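Local coordinates for type IV pilus biogenesis protein PilB (Streptococcus sanguinis, PDB 7B7P) that serves as a bimodular minor pilin of type IV pili, with a von Willebrand factor A-like module, and has a direct role in adhesion, at residues F166-S171 / K197-M202; G172-D177 / V280-G285; D177-N182 / T186-R191; S190-L195 / L250-V255. All blocks are in the same frame, centred on the assembly; numbering follows the deposited sequence.

Contact 1: F166-S171 / K197-M202; sequences FVFDTS and KKSVIM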
loop_
_atom_site.group_PDB
_atom_site.type_symbol
_atom_site.label_atom_id
_atom_site.label_comp_id
_atom_site.label_asym_id
_atom_site.label_seq_id
_atom_site.Cartn_x
_atom_site.Cartn_y
_atom_site.Cartn_z
ATOM N N PHE A 166 -10.952 -6.311 -4.413
ATOM C CA PHE A 166 -10.580 -6.415 -5.811
ATOM C C PHE A 166 -11.749 -5.991 -6.671
ATOM O O PHE A 166 -12.858 -6.506 -6.502
ATOM C CB PHE A 166 -10.181 -7.849 -6.164
ATOM C CG PHE A 166 -8.831 -8.229 -5.646
ATOM C CD1 PHE A 166 -7.680 -7.819 -6.307
ATOM C CD2 PHE A 166 -8.710 -8.971 -4.486
ATOM C CE1 PHE A 166 -6.418 -8.154 -5.813
ATOM C CE2 PHE A 166 -7.462 -9.319 -3.996
ATOM C CZ PHE A 166 -6.316 -8.907 -4.652
ATOM N N VAL A 167 -11.488 -5.102 -7.624
ATOM C CA VAL A 167 -12.530 -4.492 -8.438
ATOM C C VAL A 167 -12.085 -4.607 -9.886
ATOM O O VAL A 167 -11.232 -3.838 -10.346
ATOM C CB VAL A 167 -12.803 -3.038 -8.037
ATOM C CG1 VAL A 167 -13.797 -2.386 -8.991
ATOM C CG2 VAL A 167 -13.319 -3.007 -6.622
ATOM N N PHE A 168 -12.673 -5.560 -10.615
ATOM C CA PHE A 168 -12.138 -6.010 -11.891
ATOM C C PHE A 168 -13.078 -5.660 -13.035
ATOM O O PHE A 168 -14.256 -6.016 -13.011
ATOM C CB PHE A 168 -11.882 -7.522 -11.871
ATOM C CG PHE A 168 -10.693 -7.950 -11.036
ATOM C CD1 PHE A 168 -9.805 -7.031 -10.509
ATOM C CD2 PHE A 168 -10.461 -9.300 -10.805
ATOM C CE1 PHE A 168 -8.716 -7.441 -9.750
ATOM C CE2 PHE A 168 -9.388 -9.718 -10.059
ATOM C CZ PHE A 168 -8.508 -8.795 -9.532
ATOM N N ASP A 169 -12.533 -4.986 -14.044
ATOM C CA ASP A 169 -13.232 -4.732 -15.289
ATOM C C ASP A 169 -13.610 -6.064 -15.949
ATOM O O ASP A 169 -12.759 -6.937 -16.146
ATOM C CB ASP A 169 -12.311 -3.886 -16.181
ATOM C CG ASP A 169 -12.965 -3.382 -17.467
ATOM O OD1 ASP A 169 -13.867 -4.025 -18.041
ATOM O OD2 ASP A 169 -12.507 -2.328 -17.960
ATOM N N THR A 170 -14.903 -6.235 -16.244
ATOM C CA THR A 170 -15.419 -7.415 -16.932
ATOM C C THR A 170 -16.127 -7.029 -18.221
ATOM O O THR A 170 -17.037 -7.727 -18.663
ATOM C CB THR A 170 -16.366 -8.244 -16.046
ATOM O OG1 THR A 170 -17.588 -7.528 -15.796
ATOM C CG2 THR A 170 -15.734 -8.631 -14.717
ATOM N N SER A 171 -15.697 -5.945 -18.861
ATOM C CA SER A 171 -16.307 -5.553 -20.123
ATOM C C SER A 171 -15.997 -6.572 -21.240
ATOM O O SER A 171 -15.150 -7.461 -21.106
ATOM C CB SER A 171 -15.842 -4.154 -20.523
ATOM O OG SER A 171 -14.468 -4.137 -20.831
ATOM N N LYS A 197 -5.754 -16.305 -13.859
ATOM C CA LYS A 197 -4.543 -16.959 -13.367
ATOM C C LYS A 197 -3.734 -16.029 -12.466
ATOM O O LYS A 197 -3.327 -16.414 -11.361
ATOM C CB LYS A 197 -3.683 -17.445 -14.543
ATOM C CG LYS A 197 -4.367 -18.429 -15.508
ATOM C CD LYS A 197 -3.390 -18.847 -16.622
ATOM C CE LYS A 197 -3.933 -19.989 -17.475
ATOM N NZ LYS A 197 -5.250 -19.661 -18.134
ATOM N N LYS A 198 -3.490 -14.793 -12.915
ATOM C CA LYS A 198 -2.563 -13.928 -12.184
ATOM C C LYS A 198 -3.140 -13.427 -10.865
ATOM O O LYS A 198 -2.374 -13.077 -9.953
ATOM C CB LYS A 198 -2.143 -12.737 -13.051
ATOM C CG LYS A 198 -1.265 -13.098 -14.238
ATOM C CD LYS A 198 -0.083 -13.968 -13.814
ATOM C CE LYS A 198 0.881 -14.207 -14.971
ATOM N NZ LYS A 198 1.863 -15.291 -14.637
ATOM N N SER A 199 -4.461 -13.375 -10.729
ATOM C CA SER A 199 -5.008 -12.961 -9.444
ATOM C C SER A 199 -5.123 -14.126 -8.461
ATOM O O SER A 199 -5.022 -13.907 -7.246
ATOM C CB SER A 199 -6.357 -12.247 -9.638
ATOM O OG SER A 199 -7.347 -13.095 -10.184
ATOM N N VAL A 200 -5.279 -15.357 -8.956
ATOM C CA VAL A 200 -5.090 -16.534 -8.101
ATOM C C VAL A 200 -3.710 -16.495 -7.445
ATOM O O VAL A 200 -3.577 -16.666 -6.227
ATOM C CB VAL A 200 -5.299 -17.829 -8.909
ATOM C CG1 VAL A 200 -4.940 -19.058 -8.062
ATOM C CG2 VAL A 200 -6.736 -17.935 -9.385
ATOM N N ILE A 201 -2.665 -16.233 -8.242
ATOM C CA ILE A 201 -1.314 -16.071 -7.697
ATOM C C ILE A 201 -1.284 -14.961 -6.651
ATOM O O ILE A 201 -0.679 -15.107 -5.579
ATOM C CB ILE A 201 -0.308 -15.804 -8.833
ATOM C CG1 ILE A 201 -0.212 -17.018 -9.765
ATOM C CG2 ILE A 201 1.068 -15.434 -8.283
ATOM C CD1 ILE A 201 0.932 -16.933 -10.746
ATOM N N MET A 202 -1.940 -13.830 -6.944
ATOM C CA MET A 202 -1.895 -12.683 -6.036
ATOM C C MET A 202 -2.546 -13.011 -4.694
ATOM O O MET A 202 -2.094 -12.535 -3.644
ATOM C CB MET A 202 -2.569 -11.470 -6.703
ATOM C CG MET A 202 -2.992 -10.354 -5.780
ATOM S SD MET A 202 -1.615 -9.601 -4.890
ATOM C CE MET A 202 -2.015 -7.852 -5.038
#

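Contact 2: G172-D177 / V280-G285; sequences GSMDWD and VLLTDG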
loop_
_atom_site.group_PDB
_atom_site.type_symbol
_atom_site.label_atom_id
_atom_site.label_comp_id
_atom_site.label_asym_id
_atom_site.label_seq_id
_atom_site.Cartn_x
_atom_site.Cartn_y
_atom_site.Cartn_z
ATOM N N GLY A 172 -16.696 -6.413 -22.370
ATOM C CA GLY A 172 -16.559 -7.359 -23.465
ATOM C C GLY A 172 -15.162 -7.415 -24.053
ATOM O O GLY A 172 -14.721 -8.471 -24.516
ATOM N N SER A 173 -14.439 -6.293 -24.029
ATOM C CA SER A 173 -13.059 -6.280 -24.504
ATOM C C SER A 173 -12.182 -7.303 -23.776
ATOM O O SER A 173 -11.129 -7.696 -24.297
ATOM C CB SER A 173 -12.480 -4.859 -24.343
ATOM O OG SER A 173 -12.275 -4.547 -22.969
ATOM N N MET A 174 -12.581 -7.740 -22.581
ATOM C CA MET A 174 -11.749 -8.671 -21.827
ATOM C C MET A 174 -11.770 -10.096 -22.400
ATOM O O MET A 174 -11.072 -10.968 -21.867
ATOM C CB MET A 174 -12.175 -8.687 -20.360
ATOM C CG MET A 174 -11.882 -7.397 -19.621
ATOM S SD MET A 174 -10.163 -7.207 -19.190
ATOM C CE MET A 174 -10.039 -8.257 -17.745
ATOM N N ASP A 175 -12.532 -10.341 -23.471
ATOM C CA ASP A 175 -12.441 -11.591 -24.211
ATOM C C ASP A 175 -11.363 -11.579 -25.278
ATOM O O ASP A 175 -11.029 -12.645 -25.797
ATOM C CB ASP A 175 -13.766 -11.923 -24.897
ATOM C CG ASP A 175 -14.585 -12.896 -24.117
ATOM O OD1 ASP A 175 -14.003 -13.654 -23.291
ATOM O OD2 ASP A 175 -15.816 -12.881 -24.324
ATOM N N TRP A 176 -10.854 -10.411 -25.657
ATOM C CA TRP A 176 -9.786 -10.364 -26.641
ATOM C C TRP A 176 -8.442 -10.622 -25.970
ATOM O O TRP A 176 -8.339 -10.700 -24.745
ATOM C CB TRP A 176 -9.754 -9.020 -27.361
ATOM C CG TRP A 176 -11.075 -8.488 -27.742
ATOM C CD1 TRP A 176 -12.177 -9.198 -28.146
ATOM C CD2 TRP A 176 -11.445 -7.105 -27.790
ATOM N NE1 TRP A 176 -13.216 -8.340 -28.427
ATOM C CE2 TRP A 176 -12.792 -7.048 -28.216
ATOM C CE3 TRP A 176 -10.773 -5.908 -27.498
ATOM C CZ2 TRP A 176 -13.477 -5.835 -28.356
ATOM C CZ3 TRP A 176 -11.451 -4.707 -27.650
ATOM C CH2 TRP A 176 -12.790 -4.681 -28.076
ATOM N N ASP A 177 -7.397 -10.765 -26.791
ATOM C CA ASP A 177 -6.069 -10.908 -26.215
ATOM C C ASP A 177 -5.516 -9.523 -25.872
ATOM O O ASP A 177 -6.129 -8.484 -26.166
ATOM C CB ASP A 177 -5.155 -11.727 -27.142
ATOM C CG ASP A 177 -4.651 -10.956 -28.393
ATOM O OD1 ASP A 177 -4.820 -9.712 -28.545
ATOM O OD2 ASP A 177 -4.070 -11.643 -29.266
ATOM N N VAL A 280 -8.033 -2.564 -5.152
ATOM C CA VAL A 280 -7.203 -2.881 -6.306
ATOM C C VAL A 280 -8.136 -2.907 -7.489
ATOM O O VAL A 280 -8.960 -3.817 -7.623
ATOM C CB VAL A 280 -6.454 -4.215 -6.160
ATOM C CG1 VAL A 280 -5.757 -4.579 -7.466
ATOM C CG2 VAL A 280 -5.466 -4.103 -5.030
ATOM N N LEU A 281 -8.034 -1.897 -8.330
ATOM C CA LEU A 281 -8.954 -1.717 -9.434
ATOM C C LEU A 281 -8.209 -2.008 -10.722
ATOM O O LEU A 281 -7.166 -1.413 -10.975
ATOM C CB LEU A 281 -9.510 -0.292 -9.438
ATOM C CG LEU A 281 -10.685 -0.102 -10.392
ATOM C CD1 LEU A 281 -11.614 0.958 -9.842
ATOM C CD2 LEU A 281 -10.178 0.300 -11.747
ATOM N N LEU A 282 -8.756 -2.900 -11.537
ATOM C CA LEU A 282 -8.151 -3.285 -12.801
ATOM C C LEU A 282 -9.093 -2.903 -13.930
ATOM O O LEU A 282 -10.261 -3.276 -13.901
ATOM C CB LEU A 282 -7.861 -4.792 -12.839
ATOM C CG LEU A 282 -7.075 -5.169 -14.090
ATOM C CD1 LEU A 282 -5.974 -6.207 -13.773
ATOM C CD2 LEU A 282 -8.009 -5.672 -15.173
ATOM N N THR A 283 -8.588 -2.184 -14.926
ATOM C CA THR A 283 -9.406 -1.826 -16.072
ATOM C C THR A 283 -8.573 -1.923 -17.341
ATOM O O THR A 283 -7.350 -1.749 -17.316
ATOM C CB THR A 283 -10.035 -0.409 -15.914
ATOM O OG1 THR A 283 -10.881 -0.123 -17.033
ATOM C CG2 THR A 283 -8.988 0.664 -15.792
ATOM N N ASP A 284 -9.256 -2.222 -18.452
ATOM C CA ASP A 284 -8.618 -2.445 -19.744
ATOM C C ASP A 284 -9.149 -1.511 -20.826
ATOM O O ASP A 284 -8.941 -1.771 -22.014
ATOM C CB ASP A 284 -8.798 -3.903 -20.182
ATOM C CG ASP A 284 -10.156 -4.157 -20.871
ATOM O OD1 ASP A 284 -11.153 -3.516 -20.476
ATOM O OD2 ASP A 284 -10.228 -4.998 -21.802
ATOM N N GLY A 285 -9.839 -0.436 -20.456
ATOM C CA GLY A 285 -10.473 0.371 -21.481
ATOM C C GLY A 285 -10.740 1.787 -21.018
ATOM O O GLY A 285 -10.673 2.116 -19.831
#

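Contact 3: D177-N182 / T186-R191; sequences DLQGRN and TGNESR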
loop_
_atom_site.group_PDB
_atom_site.type_symbol
_atom_site.label_atom_id
_atom_site.label_comp_id
_atom_site.label_asym_id
_atom_site.label_seq_id
_atom_site.Cartn_x
_atom_site.Cartn_y
_atom_site.Cartn_z
ATOM N N ASP A 177 -7.397 -10.765 -26.791
ATOM C CA ASP A 177 -6.069 -10.908 -26.215
ATOM C C ASP A 177 -5.516 -9.523 -25.872
ATOM O O ASP A 177 -6.129 -8.484 -26.166
ATOM C CB ASP A 177 -5.155 -11.727 -27.142
ATOM C CG ASP A 177 -4.651 -10.956 -28.393
ATOM O OD1 ASP A 177 -4.820 -9.712 -28.545
ATOM O OD2 ASP A 177 -4.070 -11.643 -29.266
ATOM N N LEU A 178 -4.340 -9.516 -25.244
ATOM C CA LEU A 178 -3.756 -8.275 -24.755
ATOM C C LEU A 178 -3.589 -7.239 -25.861
ATOM O O LEU A 178 -3.627 -6.037 -25.581
ATOM C CB LEU A 178 -2.423 -8.561 -24.080
ATOM C CG LEU A 178 -2.674 -8.824 -22.599
ATOM C CD1 LEU A 178 -1.452 -9.420 -21.919
ATOM C CD2 LEU A 178 -3.146 -7.554 -21.881
ATOM N N GLN A 179 -3.439 -7.674 -27.115
ATOM C CA GLN A 179 -3.314 -6.772 -28.253
ATOM C C GLN A 179 -4.659 -6.435 -28.892
ATOM O O GLN A 179 -4.686 -5.786 -29.940
ATOM C CB GLN A 179 -2.372 -7.374 -29.300
ATOM C CG GLN A 179 -0.944 -7.399 -28.856
ATOM C CD GLN A 179 -0.654 -8.558 -27.907
ATOM O OE1 GLN A 179 0.059 -8.388 -26.913
ATOM N NE2 GLN A 179 -1.206 -9.742 -28.206
ATOM N N GLY A 180 -5.767 -6.858 -28.291
ATOM C CA GLY A 180 -7.065 -6.573 -28.863
ATOM C C GLY A 180 -7.418 -7.359 -30.106
ATOM O O GLY A 180 -8.216 -6.888 -30.921
ATOM N N ARG A 181 -6.849 -8.548 -30.275
ATOM C CA ARG A 181 -7.201 -9.423 -31.376
ATOM C C ARG A 181 -7.963 -10.625 -30.837
ATOM O O ARG A 181 -7.920 -10.933 -29.639
ATOM C CB ARG A 181 -5.949 -9.837 -32.162
ATOM C CG ARG A 181 -5.406 -8.668 -32.963
ATOM C CD ARG A 181 -4.058 -8.895 -33.561
ATOM N NE ARG A 181 -3.173 -7.769 -33.254
ATOM C CZ ARG A 181 -2.649 -6.933 -34.152
ATOM N NH1 ARG A 181 -2.916 -7.077 -35.442
ATOM N NH2 ARG A 181 -1.856 -5.938 -33.753
ATOM N N ASN A 182 -8.711 -11.256 -31.739
ATOM C CA ASN A 182 -9.565 -12.389 -31.397
ATOM C C ASN A 182 -8.712 -13.608 -31.048
ATOM O O ASN A 182 -7.850 -14.023 -31.832
ATOM C CB ASN A 182 -10.505 -12.676 -32.570
ATOM C CG ASN A 182 -11.563 -13.740 -32.262
ATOM O OD1 ASN A 182 -11.421 -14.584 -31.365
ATOM N ND2 ASN A 182 -12.667 -13.660 -32.991
ATOM N N THR A 186 -5.526 -15.384 -33.371
ATOM C CA THR A 186 -4.268 -15.652 -32.692
ATOM C C THR A 186 -4.461 -16.875 -31.802
ATOM O O THR A 186 -5.558 -17.423 -31.690
ATOM C CB THR A 186 -3.800 -14.438 -31.877
ATOM O OG1 THR A 186 -4.369 -14.481 -30.557
ATOM C CG2 THR A 186 -4.171 -13.125 -32.565
ATOM N N GLY A 187 -3.392 -17.327 -31.163
ATOM C CA GLY A 187 -3.532 -18.461 -30.272
ATOM C C GLY A 187 -3.623 -18.100 -28.814
ATOM O O GLY A 187 -3.786 -18.990 -27.972
ATOM N N ASN A 188 -3.563 -16.810 -28.494
ATOM C CA ASN A 188 -3.281 -16.356 -27.146
ATOM C C ASN A 188 -4.480 -16.566 -26.227
ATOM O O ASN A 188 -5.605 -16.829 -26.662
ATOM C CB ASN A 188 -2.871 -14.885 -27.160
ATOM C CG ASN A 188 -1.703 -14.620 -28.096
ATOM O OD1 ASN A 188 -1.809 -13.811 -29.014
ATOM N ND2 ASN A 188 -0.584 -15.313 -27.870
ATOM N N GLU A 189 -4.200 -16.476 -24.931
ATOM C CA GLU A 189 -5.243 -16.394 -23.923
ATOM C C GLU A 189 -5.926 -15.026 -23.977
ATOM O O GLU A 189 -5.346 -14.037 -24.429
ATOM C CB GLU A 189 -4.643 -16.623 -22.538
ATOM C CG GLU A 189 -3.779 -17.862 -22.414
ATOM C CD GLU A 189 -2.929 -17.858 -21.142
ATOM O OE1 GLU A 189 -1.833 -17.237 -21.147
ATOM O OE2 GLU A 189 -3.351 -18.477 -20.133
ATOM N N SER A 190 -7.177 -14.983 -23.530
ATOM C CA SER A 190 -7.877 -13.714 -23.359
ATOM C C SER A 190 -7.328 -12.956 -22.155
ATOM O O SER A 190 -6.697 -13.527 -21.253
ATOM C CB SER A 190 -9.377 -13.938 -23.158
ATOM O OG SER A 190 -9.617 -14.326 -21.809
ATOM N N ARG A 191 -7.588 -11.647 -22.144
ATOM C CA ARG A 191 -7.244 -10.836 -20.982
ATOM C C ARG A 191 -7.860 -11.419 -19.723
ATOM O O ARG A 191 -7.193 -11.525 -18.686
ATOM C CB ARG A 191 -7.709 -9.394 -21.190
ATOM C CG ARG A 191 -7.044 -8.716 -22.373
ATOM C CD ARG A 191 -7.729 -7.395 -22.724
ATOM N NE ARG A 191 -7.244 -6.880 -23.999
ATOM C CZ ARG A 191 -7.533 -5.677 -24.482
ATOM N NH1 ARG A 191 -8.314 -4.839 -23.796
ATOM N NH2 ARG A 191 -7.049 -5.314 -25.656
#

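Contact 4: S190-L195 / L250-V255; sequences SRMDIL and LNPDGV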
loop_
_atom_site.group_PDB
_atom_site.type_symbol
_atom_site.label_atom_id
_atom_site.label_comp_id
_atom_site.label_asym_id
_atom_site.label_seq_id
_atom_site.Cartn_x
_atom_site.Cartn_y
_atom_site.Cartn_z
ATOM N N SER A 190 -7.177 -14.983 -23.530
ATOM C CA SER A 190 -7.877 -13.714 -23.359
ATOM C C SER A 190 -7.328 -12.956 -22.155
ATOM O O SER A 190 -6.697 -13.527 -21.253
ATOM C CB SER A 190 -9.377 -13.938 -23.158
ATOM O OG SER A 190 -9.617 -14.326 -21.809
ATOM N N ARG A 191 -7.588 -11.647 -22.144
ATOM C CA ARG A 191 -7.244 -10.836 -20.982
ATOM C C ARG A 191 -7.860 -11.419 -19.723
ATOM O O ARG A 191 -7.193 -11.525 -18.686
ATOM C CB ARG A 191 -7.709 -9.394 -21.190
ATOM C CG ARG A 191 -7.044 -8.716 -22.373
ATOM C CD ARG A 191 -7.729 -7.395 -22.724
ATOM N NE ARG A 191 -7.244 -6.880 -23.999
ATOM C CZ ARG A 191 -7.533 -5.677 -24.482
ATOM N NH1 ARG A 191 -8.314 -4.839 -23.796
ATOM N NH2 ARG A 191 -7.049 -5.314 -25.656
ATOM N N MET A 192 -9.124 -11.836 -19.801
ATOM C CA MET A 192 -9.744 -12.460 -18.637
ATOM C C MET A 192 -9.034 -13.755 -18.239
ATOM O O MET A 192 -8.829 -14.005 -17.044
ATOM C CB MET A 192 -11.229 -12.723 -18.889
ATOM C CG MET A 192 -11.952 -13.009 -17.583
ATOM S SD MET A 192 -11.755 -11.623 -16.403
ATOM C CE MET A 192 -12.957 -10.502 -17.146
ATOM N N ASP A 193 -8.650 -14.590 -19.218
ATOM C CA ASP A 193 -7.895 -15.802 -18.890
ATOM C C ASP A 193 -6.655 -15.445 -18.090
ATOM O O ASP A 193 -6.397 -16.017 -17.028
ATOM C CB ASP A 193 -7.501 -16.573 -20.160
ATOM C CG ASP A 193 -8.698 -17.174 -20.876
ATOM O OD1 ASP A 193 -9.672 -17.543 -20.186
ATOM O OD2 ASP A 193 -8.659 -17.281 -22.128
ATOM N N ILE A 194 -5.901 -14.448 -18.562
ATOM C CA ILE A 194 -4.669 -14.095 -17.868
ATOM C C ILE A 194 -4.981 -13.504 -16.497
ATOM O O ILE A 194 -4.289 -13.792 -15.507
ATOM C CB ILE A 194 -3.827 -13.146 -18.742
ATOM C CG1 ILE A 194 -3.517 -13.808 -20.082
ATOM C CG2 ILE A 194 -2.539 -12.750 -18.032
ATOM C CD1 ILE A 194 -2.759 -12.939 -21.025
ATOM N N LEU A 195 -6.050 -12.702 -16.407
ATOM C CA LEU A 195 -6.412 -12.089 -15.137
ATOM C C LEU A 195 -6.802 -13.138 -14.103
ATOM O O LEU A 195 -6.401 -13.053 -12.937
ATOM C CB LEU A 195 -7.548 -11.085 -15.339
ATOM C CG LEU A 195 -7.980 -10.385 -14.044
ATOM C CD1 LEU A 195 -6.777 -9.814 -13.257
ATOM C CD2 LEU A 195 -9.012 -9.293 -14.360
ATOM N N LEU A 250 -16.988 -13.719 -13.902
ATOM C CA LEU A 250 -16.084 -12.835 -14.643
ATOM C C LEU A 250 -16.229 -13.022 -16.149
ATOM O O LEU A 250 -15.255 -12.978 -16.899
ATOM C CB LEU A 250 -14.631 -13.051 -14.232
ATOM C CG LEU A 250 -14.245 -12.874 -12.772
ATOM C CD1 LEU A 250 -12.910 -13.579 -12.545
ATOM C CD2 LEU A 250 -14.148 -11.393 -12.418
ATOM N N ASN A 251 -17.449 -13.256 -16.596
ATOM C CA ASN A 251 -17.669 -13.479 -18.009
ATOM C C ASN A 251 -17.681 -12.143 -18.747
ATOM O O ASN A 251 -18.476 -11.264 -18.401
ATOM C CB ASN A 251 -18.971 -14.226 -18.217
ATOM C CG ASN A 251 -19.131 -14.706 -19.618
ATOM O OD1 ASN A 251 -20.026 -14.260 -20.335
ATOM N ND2 ASN A 251 -18.244 -15.606 -20.043
ATOM N N PRO A 252 -16.822 -11.943 -19.748
ATOM C CA PRO A 252 -16.699 -10.611 -20.356
ATOM C C PRO A 252 -17.953 -10.234 -21.124
ATOM O O PRO A 252 -18.454 -11.018 -21.934
ATOM C CB PRO A 252 -15.489 -10.753 -21.288
ATOM C CG PRO A 252 -14.682 -11.882 -20.677
ATOM C CD PRO A 252 -15.719 -12.835 -20.139
ATOM N N ASP A 253 -18.453 -9.016 -20.849
ATOM C CA ASP A 253 -19.648 -8.447 -21.479
ATOM C C ASP A 253 -19.922 -7.033 -20.953
ATOM O O ASP A 253 -19.741 -6.777 -19.761
ATOM C CB ASP A 253 -20.872 -9.339 -21.231
ATOM C CG ASP A 253 -22.099 -8.865 -21.983
ATOM O OD1 ASP A 253 -22.074 -8.856 -23.239
ATOM O OD2 ASP A 253 -23.092 -8.494 -21.314
ATOM N N GLY A 254 -20.347 -6.116 -21.822
ATOM C CA GLY A 254 -20.677 -4.753 -21.415
ATOM C C GLY A 254 -19.589 -3.726 -21.704
ATOM O O GLY A 254 -18.575 -3.992 -22.358
ATOM N N VAL A 255 -19.824 -2.513 -21.191
ATOM C CA VAL A 255 -18.900 -1.387 -21.334
ATOM C C VAL A 255 -18.131 -1.186 -20.024
ATOM O O VAL A 255 -18.015 -2.109 -19.219
ATOM C CB VAL A 255 -19.663 -0.117 -21.757
ATOM C CG1 VAL A 255 -20.053 -0.214 -23.223
ATOM C CG2 VAL A 255 -20.902 0.084 -20.873
#

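Contact 1: F166-S171 / K197-M202
F166 and F168, two residues apart on the strand 162-169, meet M202 and S199 of the helix 191-209, and both pairs are buried. The apolar part of the contact is F166 with M202: the ring atom CZ of F166 comes within 3.8 Å of CG of M202, and the two side chains slant past each other. M202 sends CG away from its own backbone N (chi1 162°), which brings this methylene to the ring while the chain bends on toward the sulfur. I203 and L206 of the same helix also touch the F166 side chain.

The second pair joins a ring to a small polar residue. CE2 of F168 lies 3.9 Å from OG of S199 and 4.0 Å from CB of S199, without a hydrogen bond between them. The hydroxyl of S199 is bonded instead to the carbonyl oxygen of L195, one turn earlier in the helix, and L195 itself packs on F168.

Polar bonding gathers at the end of the strand. OD1 of D169 takes two donors from S171: the backbone N at 2.8 Å, arriving almost head-on and closing an Asx turn, and OG at 2.9 Å, on the syn side. OD2 of D169 is held by T283 OG1 and D284 N.

The chemistry thus divides along the strand. Between these two segments F166 and F168 make packing contacts, with no hydrogen bond, whereas the aspartate beyond them is fixed by several donors, as suits the first residue of a MIDAS sequence, D169-T170-S171-G172-S173.

Contact 2: G172-D177 / V280-G285
The metal ion-dependent adhesion site (MIDAS) of this von Willebrand factor A-like domain brings S173, from the loop after strand 162-169, against D284, just past the end of strand 276-283. Both residues are magnesium ligands in this protein, and a bound magnesium ion lies about 3 Å from the S173 side chain. OG of S173 is modelled only 2.4 Å from OD2 of D284, too short for the details of this hydrogen bond to be relied on; S171 OG is a second partner of the serine hydroxyl. A first torsion of 83° turns the D284 carboxylate toward S173 and M174.

M174 packs against the same carboxylate oxygen. Its sulfur SD stands 3.4 Å from OD2 of D284 and 3.5 Å from CG of D284, and the twice-bent chain carries CE on to CD2 of L282 at 4.2 Å. Within the loop, one face of the W176 ring covers CA of S173. OD2 of D284 also forms a salt bridge with R191.

Around this pair, M174 rests on R191, M192 and L195 of helix 191-209, while L282 lies among L195, F168 of strand 162-169, and I368 and F370 of strand 364-370.

Contact 3: D177-N182 / T186-R191
R191 reaches back with a chain extended from CG to NE to grip the carbonyl oxygen of D177. Its NE donates to D177 O at 2.9 Å with an N-H...O angle of 155°, and NH2 adds a weak bond to the same oxygen. NE lies above the carbonyl plane; G180 N, closing the type I turn from D177 to G180, arrives from the opposite face at 2.7 Å. One oxygen therefore serves both the turn and the arginine. NH1 of R191 is occupied by salt bridges to D284 and E376.

The D177 side chain is folded over its own turn by a first torsion of 75°. OD1 accepts the backbone N of R181 at 2.9 Å, a nearly straight bond (170°) from above the carboxylate plane, with a weak one from Q179 N. OD2 faces T186 OG1 at 3.1 Å, a probable hydrogen bond whose proton has another acceptor within reach. That hydroxyl also accepts from N188 N at 3.2 Å, forming an ST turn. T186 N donates to N182 O at 3.1 Å, and CG2 of T186 packs on CB of R181 at 3.8 Å.

This loop, which runs into the start of helix 191-209 at R191, is tied together largely by D177, whose carbonyl and carboxylate both bind across or within it. Because D177 O fixes the NE edge of R191, the arginine is positioned to pair with the magnesium ligand D284, which would probably temper negative charge beside the metal site.

Contact 4: S190-L195 / L250-V255
The P252 ring turns its CG corner, puckered exo, toward M192: CB of M192 lies 4.0 Å from this CG and the methyl CE about 4.2 Å from it, so the ring is met at its rim. The peptide that follows L250 is a flat group and presents its carbonyl oxygen to the same methionine. CG and CE of M192 each approach L250 O to 3.4 Å, and the thioether bends round the oxygen between them. That curl comes from the bends at chi2 and chi3, after a chi1 of -164° has set CG beside the carbonyl carbon and aimed the chain at the loop. SD touches the L250 side chain at CB, 3.9 Å away, where the two chains cross at about a right angle. No hydrogen bond joins the two segments.

M192 lies in the first turn of helix 191-209, whose start is closed by a capping box. The N-cap residue S190 accepts D193 N on OG at 2.8 Å, and S190 N returns a bond to OD2 of D193 at 3.1 Å. The D193 carboxylate takes this second donor on its anti side, 32° out of its plane. The box satisfies the amide of D193 in the first turn and the N-cap residue's own N-H.

P252 and its neighbours belong to the loop between helices 238-245 and 258-270, which passes close to the metal site of the von Willebrand factor A-like domain. P252 also rests on D175, and M192 on M174, while backbone bonds join D253 to T170 and G254 to G172 of the MIDAS sequence.

All four contacts fall within the von Willebrand factor A-like region, on one side of the chain's centre. Strands 162-169 and 276-283, used by contacts 1 and 2, are parallel neighbours in one sheet; helix 191-209 serves contacts 1 and 4 and begins at the end of contact 3. The centres of contacts 2 and 4 are about 6 Å apart, those of contacts 1 and 3 about 16 Å. Along the chain, contact 4 falls between the segments of contact 2, and contact 3 does so too after sharing D177 with it, while contacts 1 and 2 alternate. Loops widely separated in sequence thus converge on the magnesium site at one end of the sheet, consistent with a MIDAS-type role in adhesion.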